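Local coordinates for protein gene product PA4716 (PDB 1U0K) that is of unknown function but is probably an isomerase of the PhzF family, related to the diaminopimelate epimerases, at residues 114-127 with 265-277. Numbering follows the deposited sequence.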
loop_
_atom_site.group_PDB
_atom_site.type_symbol
_atom_site.label_atom_id
_atom_site.label_comp_id
_atom_site.label_asym_id
_atom_site.label_seq_id
_atom_site.Cartn_x
_atom_site.Cartn_y
_atom_site.Cartn_z
ATOM N N ALA A 114 16.730 17.954 14.477
ATOM C CA ALA A 114 17.904 17.515 13.739
ATOM C C ALA A 114 17.751 17.916 12.284
ATOM O O ALA A 114 16.997 17.293 11.540
ATOM C CB ALA A 114 18.083 16.009 13.856
ATOM N N GLY A 115 18.460 18.968 11.890
ATOM C CA GLY A 115 18.436 19.447 10.520
ATOM C C GLY A 115 17.040 19.856 10.095
ATOM O O GLY A 115 16.402 20.668 10.761
ATOM N N SER A 116 16.565 19.258 9.003
ATOM C CA SER A 116 15.236 19.537 8.452
ATOM C C SER A 116 14.105 18.851 9.241
ATOM O O SER A 116 12.913 19.177 9.066
ATOM C CB SER A 116 15.171 19.103 6.979
ATOM O OG SER A 116 15.581 17.746 6.803
ATOM N N GLY A 117 14.468 17.905 10.101
ATOM C CA GLY A 117 13.476 17.154 10.847
ATOM C C GLY A 117 13.834 16.937 12.299
ATOM O O GLY A 117 14.131 17.889 13.028
ATOM N N PHE A 118 13.769 15.678 12.713
ATOM C CA PHE A 118 13.901 15.283 14.108
ATOM C C PHE A 118 14.710 14.003 14.233
ATOM O O PHE A 118 14.897 13.270 13.269
ATOM C CB PHE A 118 12.509 15.060 14.736
ATOM C CG PHE A 118 11.639 16.285 14.709
ATOM C CD1 PHE A 118 10.879 16.589 13.587
ATOM C CD2 PHE A 118 11.617 17.161 15.784
ATOM C CE1 PHE A 118 10.116 17.752 13.543
ATOM C CE2 PHE A 118 10.851 18.310 15.752
ATOM C CZ PHE A 118 10.093 18.605 14.628
ATOM N N TYR A 119 15.223 13.773 15.432
ATOM C CA TYR A 119 15.727 12.474 15.836
ATOM C C TYR A 119 14.889 12.046 17.023
ATOM O O TYR A 119 14.739 12.798 17.980
ATOM C CB TYR A 119 17.208 12.532 16.242
ATOM C CG TYR A 119 17.785 11.158 16.463
ATOM C CD1 TYR A 119 18.283 10.422 15.405
ATOM C CD2 TYR A 119 17.798 10.588 17.727
ATOM C CE1 TYR A 119 18.796 9.150 15.602
ATOM C CE2 TYR A 119 18.298 9.314 17.936
ATOM C CZ TYR A 119 18.794 8.602 16.869
ATOM O OH TYR A 119 19.292 7.341 17.092
ATOM N N ALA A 120 14.353 10.834 16.962
ATOM C CA ALA A 120 13.526 10.296 18.021
ATOM C C ALA A 120 14.055 8.947 18.488
ATOM O O ALA A 120 14.596 8.172 17.701
ATOM C CB ALA A 120 12.091 10.170 17.549
ATOM N N GLU A 121 13.879 8.672 19.774
ATOM C CA GLU A 121 14.329 7.428 20.378
ATOM C C GLU A 121 13.311 6.920 21.378
ATOM O O GLU A 121 12.630 7.698 22.037
ATOM C CB GLU A 121 15.655 7.687 21.082
ATOM C CG GLU A 121 16.316 6.490 21.720
ATOM C CD GLU A 121 17.570 6.920 22.449
ATOM O OE1 GLU A 121 18.574 7.223 21.772
ATOM O OE2 GLU A 121 17.541 6.998 23.696
HETATM N N MSE A 122 13.216 5.602 21.495
HETATM C CA MSE A 122 12.291 4.978 22.419
HETATM C C MSE A 122 13.002 3.927 23.262
HETATM O O MSE A 122 13.985 3.339 22.816
HETATM C CB MSE A 122 11.145 4.330 21.655
HETATM C CG MSE A 122 11.547 3.126 20.822
HETATM SE SE MSE A 122 10.160 2.655 19.552
HETATM C CE MSE A 122 9.101 1.762 20.634
ATOM N N ASP A 123 12.490 3.718 24.473
ATOM C CA ASP A 123 12.929 2.649 25.364
ATOM C C ASP A 123 11.923 1.506 25.289
ATOM O O ASP A 123 10.790 1.621 25.753
ATOM C CB ASP A 123 13.042 3.179 26.798
ATOM C CG ASP A 123 13.628 2.156 27.770
ATOM O OD1 ASP A 123 14.154 1.107 27.330
ATOM O OD2 ASP A 123 13.609 2.331 29.007
ATOM N N GLN A 124 12.338 0.405 24.666
ATOM C CA GLN A 124 11.476 -0.758 24.494
ATOM C C GLN A 124 11.488 -1.725 25.682
ATOM O O GLN A 124 10.765 -2.718 25.681
ATOM C CB GLN A 124 11.862 -1.506 23.220
ATOM C CG GLN A 124 11.729 -0.646 21.963
ATOM C CD GLN A 124 11.682 -1.462 20.686
ATOM O OE1 GLN A 124 12.001 -2.649 20.684
ATOM N NE2 GLN A 124 11.287 -0.828 19.601
ATOM N N GLY A 125 12.297 -1.429 26.695
ATOM C CA GLY A 125 12.427 -2.307 27.845
ATOM C C GLY A 125 13.304 -3.492 27.501
ATOM O O GLY A 125 13.948 -3.518 26.456
ATOM N N ARG A 126 13.353 -4.481 28.383
ATOM C CA ARG A 126 14.192 -5.643 28.116
ATOM C C ARG A 126 13.451 -6.639 27.249
ATOM O O ARG A 126 12.243 -6.817 27.371
ATOM C CB ARG A 126 14.706 -6.298 29.398
ATOM C CG ARG A 126 13.681 -6.903 30.317
ATOM C CD ARG A 126 14.302 -7.334 31.644
ATOM N NE ARG A 126 15.028 -6.243 32.310
ATOM C CZ ARG A 126 14.464 -5.235 32.985
ATOM N NH1 ARG A 126 13.142 -5.138 33.109
ATOM N NH2 ARG A 126 15.235 -4.300 33.531
ATOM N N ALA A 127 14.197 -7.266 26.357
ATOM C CA ALA A 127 13.641 -8.244 25.447
ATOM C C ALA A 127 13.372 -9.534 26.197
ATOM O O ALA A 127 14.129 -9.907 27.097
ATOM C CB ALA A 127 14.591 -8.484 24.297
ATOM N N ASP A 265 21.046 -2.935 32.083
ATOM C CA ASP A 265 19.771 -3.343 32.674
ATOM C C ASP A 265 19.097 -4.424 31.827
ATOM O O ASP A 265 18.290 -5.203 32.328
ATOM C CB ASP A 265 18.787 -2.156 32.790
ATOM C CG ASP A 265 19.480 -0.795 32.955
ATOM O OD1 ASP A 265 18.777 0.231 32.812
ATOM O OD2 ASP A 265 20.696 -0.637 33.215
ATOM N N GLY A 266 19.416 -4.445 30.536
ATOM C CA GLY A 266 18.741 -5.296 29.573
ATOM C C GLY A 266 17.971 -4.439 28.582
ATOM O O GLY A 266 17.714 -4.866 27.455
ATOM N N SER A 267 17.639 -3.218 29.003
ATOM C CA SER A 267 16.771 -2.321 28.241
ATOM C C SER A 267 17.329 -2.040 26.851
ATOM O O SER A 267 18.504 -1.734 26.697
ATOM C CB SER A 267 16.593 -0.997 28.993
ATOM O OG SER A 267 15.943 -1.200 30.235
ATOM N N VAL A 268 16.483 -2.134 25.832
ATOM C CA VAL A 268 16.929 -1.852 24.472
ATOM C C VAL A 268 16.282 -0.556 24.008
ATOM O O VAL A 268 15.089 -0.356 24.186
ATOM C CB VAL A 268 16.626 -3.007 23.479
ATOM C CG1 VAL A 268 15.188 -3.497 23.597
ATOM C CG2 VAL A 268 16.949 -2.588 22.053
ATOM N N ARG A 269 17.087 0.327 23.449
ATOM C CA ARG A 269 16.577 1.576 22.919
ATOM C C ARG A 269 16.734 1.579 21.406
ATOM O O ARG A 269 17.759 1.152 20.875
ATOM C CB ARG A 269 17.295 2.750 23.565
ATOM C CG ARG A 269 16.863 2.996 25.008
ATOM C CD ARG A 269 17.689 4.044 25.743
ATOM N NE ARG A 269 17.042 4.497 26.975
ATOM C CZ ARG A 269 17.321 5.642 27.611
ATOM N NH1 ARG A 269 18.250 6.483 27.145
ATOM N NH2 ARG A 269 16.666 5.952 28.727
ATOM N N VAL A 270 15.694 2.032 20.712
ATOM C CA VAL A 270 15.712 2.106 19.256
ATOM C C VAL A 270 15.453 3.552 18.831
ATOM O O VAL A 270 14.558 4.196 19.354
ATOM C CB VAL A 270 14.648 1.177 18.637
ATOM C CG1 VAL A 270 14.699 1.226 17.110
ATOM C CG2 VAL A 270 14.804 -0.267 19.143
ATOM N N GLY A 271 16.250 4.066 17.906
ATOM C CA GLY A 271 16.112 5.445 17.463
ATOM C C GLY A 271 16.369 5.635 15.987
ATOM O O GLY A 271 16.902 4.764 15.304
ATOM N N GLY A 272 15.992 6.803 15.492
ATOM C CA GLY A 272 16.196 7.152 14.108
ATOM C C GLY A 272 15.748 8.564 13.790
ATOM O O GLY A 272 15.033 9.194 14.572
ATOM N N HIS A 273 16.178 9.049 12.631
ATOM C CA HIS A 273 15.747 10.332 12.112
ATOM C C HIS A 273 14.330 10.250 11.534
ATOM O O HIS A 273 13.911 9.208 11.022
ATOM C CB HIS A 273 16.740 10.845 11.065
ATOM C CG HIS A 273 18.080 11.194 11.636
ATOM N ND1 HIS A 273 18.342 12.410 12.228
ATOM C CD2 HIS A 273 19.228 10.481 11.716
ATOM C CE1 HIS A 273 19.595 12.430 12.653
ATOM N NE2 HIS A 273 20.157 11.276 12.346
ATOM N N VAL A 274 13.607 11.356 11.634
ATOM C CA VAL A 274 12.234 11.455 11.164
ATOM C C VAL A 274 12.050 12.750 10.388
ATOM O O VAL A 274 12.481 13.805 10.830
ATOM C CB VAL A 274 11.235 11.426 12.341
ATOM C CG1 VAL A 274 9.804 11.516 11.822
ATOM C CG2 VAL A 274 11.439 10.168 13.197
ATOM N N GLN A 275 11.415 12.650 9.224
ATOM C CA GLN A 275 11.064 13.803 8.414
ATOM C C GLN A 275 9.554 13.930 8.308
ATOM O O GLN A 275 8.859 12.931 8.208
ATOM C CB GLN A 275 11.628 13.643 7.003
ATOM C CG GLN A 275 13.110 13.339 6.957
ATOM C CD GLN A 275 13.966 14.391 7.653
ATOM O OE1 GLN A 275 13.776 15.592 7.461
ATOM N NE2 GLN A 275 14.908 13.935 8.460
ATOM N N LEU A 276 9.063 15.163 8.289
ATOM C CA LEU A 276 7.647 15.448 8.092
ATOM C C LEU A 276 7.436 15.892 6.641
ATOM O O LEU A 276 8.082 16.827 6.175
ATOM C CB LEU A 276 7.187 16.532 9.057
ATOM C CG LEU A 276 6.807 16.120 10.478
ATOM C CD1 LEU A 276 7.983 15.514 11.208
ATOM C CD2 LEU A 276 6.277 17.332 11.228
ATOM N N LEU A 277 6.555 15.206 5.930
ATOM C CA LEU A 277 6.373 15.427 4.489
ATOM C C LEU A 277 5.119 16.198 4.099
ATOM O O LEU A 277 5.166 16.981 3.149
ATOM C CB LEU A 277 6.362 14.088 3.754
ATOM C CG LEU A 277 7.722 13.511 3.362
ATOM C CD1 LEU A 277 8.634 13.226 4.535
ATOM C CD2 LEU A 277 7.494 12.254 2.536
HETATM O O HOH W 1 16.744 14.934 10.379
HETATM O O HOH W 2 10.761 17.412 8.809
HETATM O O HOH W 3 14.190 0.577 30.835
HETATM O O HOH W 4 17.409 -7.397 26.573
#
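Tyr119 lays its ring over the carbonyl of Gly272, with Gly272 O over one face: a worked example of an aromatic ring settling on the bare backbone of a neighbouring strand. With CG anti to the backbone N (chi1 -171°), the ring swings over the partner strand, and Tyr119 CD1 comes within 3.5 Å of Gly272 C. Gly271 has no side chain to contest the space of the hydroxyl, which lies 3.6 Å (Tyr119 OH to Gly271 C) from its backbone and is hydrogen-bonded to Asp259. The same ring turns its edge to His273: Tyr119 CD1 sits 3.6 Å above the centre of the imidazole, the planes 75° apart, a T-shaped pair, while Ala114 CB meets the imidazole edge.

Farther along this face, Glu121 OE2 lies 3.6 Å from Arg269 NH1 but well out of the guanidinium plane, so the bridge is one of charge alone; Glu121 OE1 pairs with Arg110.

Phe118, Ala120, Met122, Val270 and Val274 line the other face, Met122 CG 4.3 Å from Val270 CB. Thr162 and Gly222 O hold the Gln124 amide, on which Val270 CG2 packs. Leu276 CD1 touches Phe118 CE1 (3.9 Å). At the hairpin end, Ser116 OG donates to Gln275 OE1 (2.9 Å).

Reciprocal bonds at Phe118-Val274, Ala120-Gly272 and Met122-Val270 knit the strands, continued by Gln124 N to Val268 O and Val268 N to Gly125 O. Strand 106-114 flanks 117-126, as 256-262 does part of 267-277. Both strands send side chains to helices 78-90 and 222-234, consistent with the two-domain PhzF fold, each domain wrapping a sheet round a central helix.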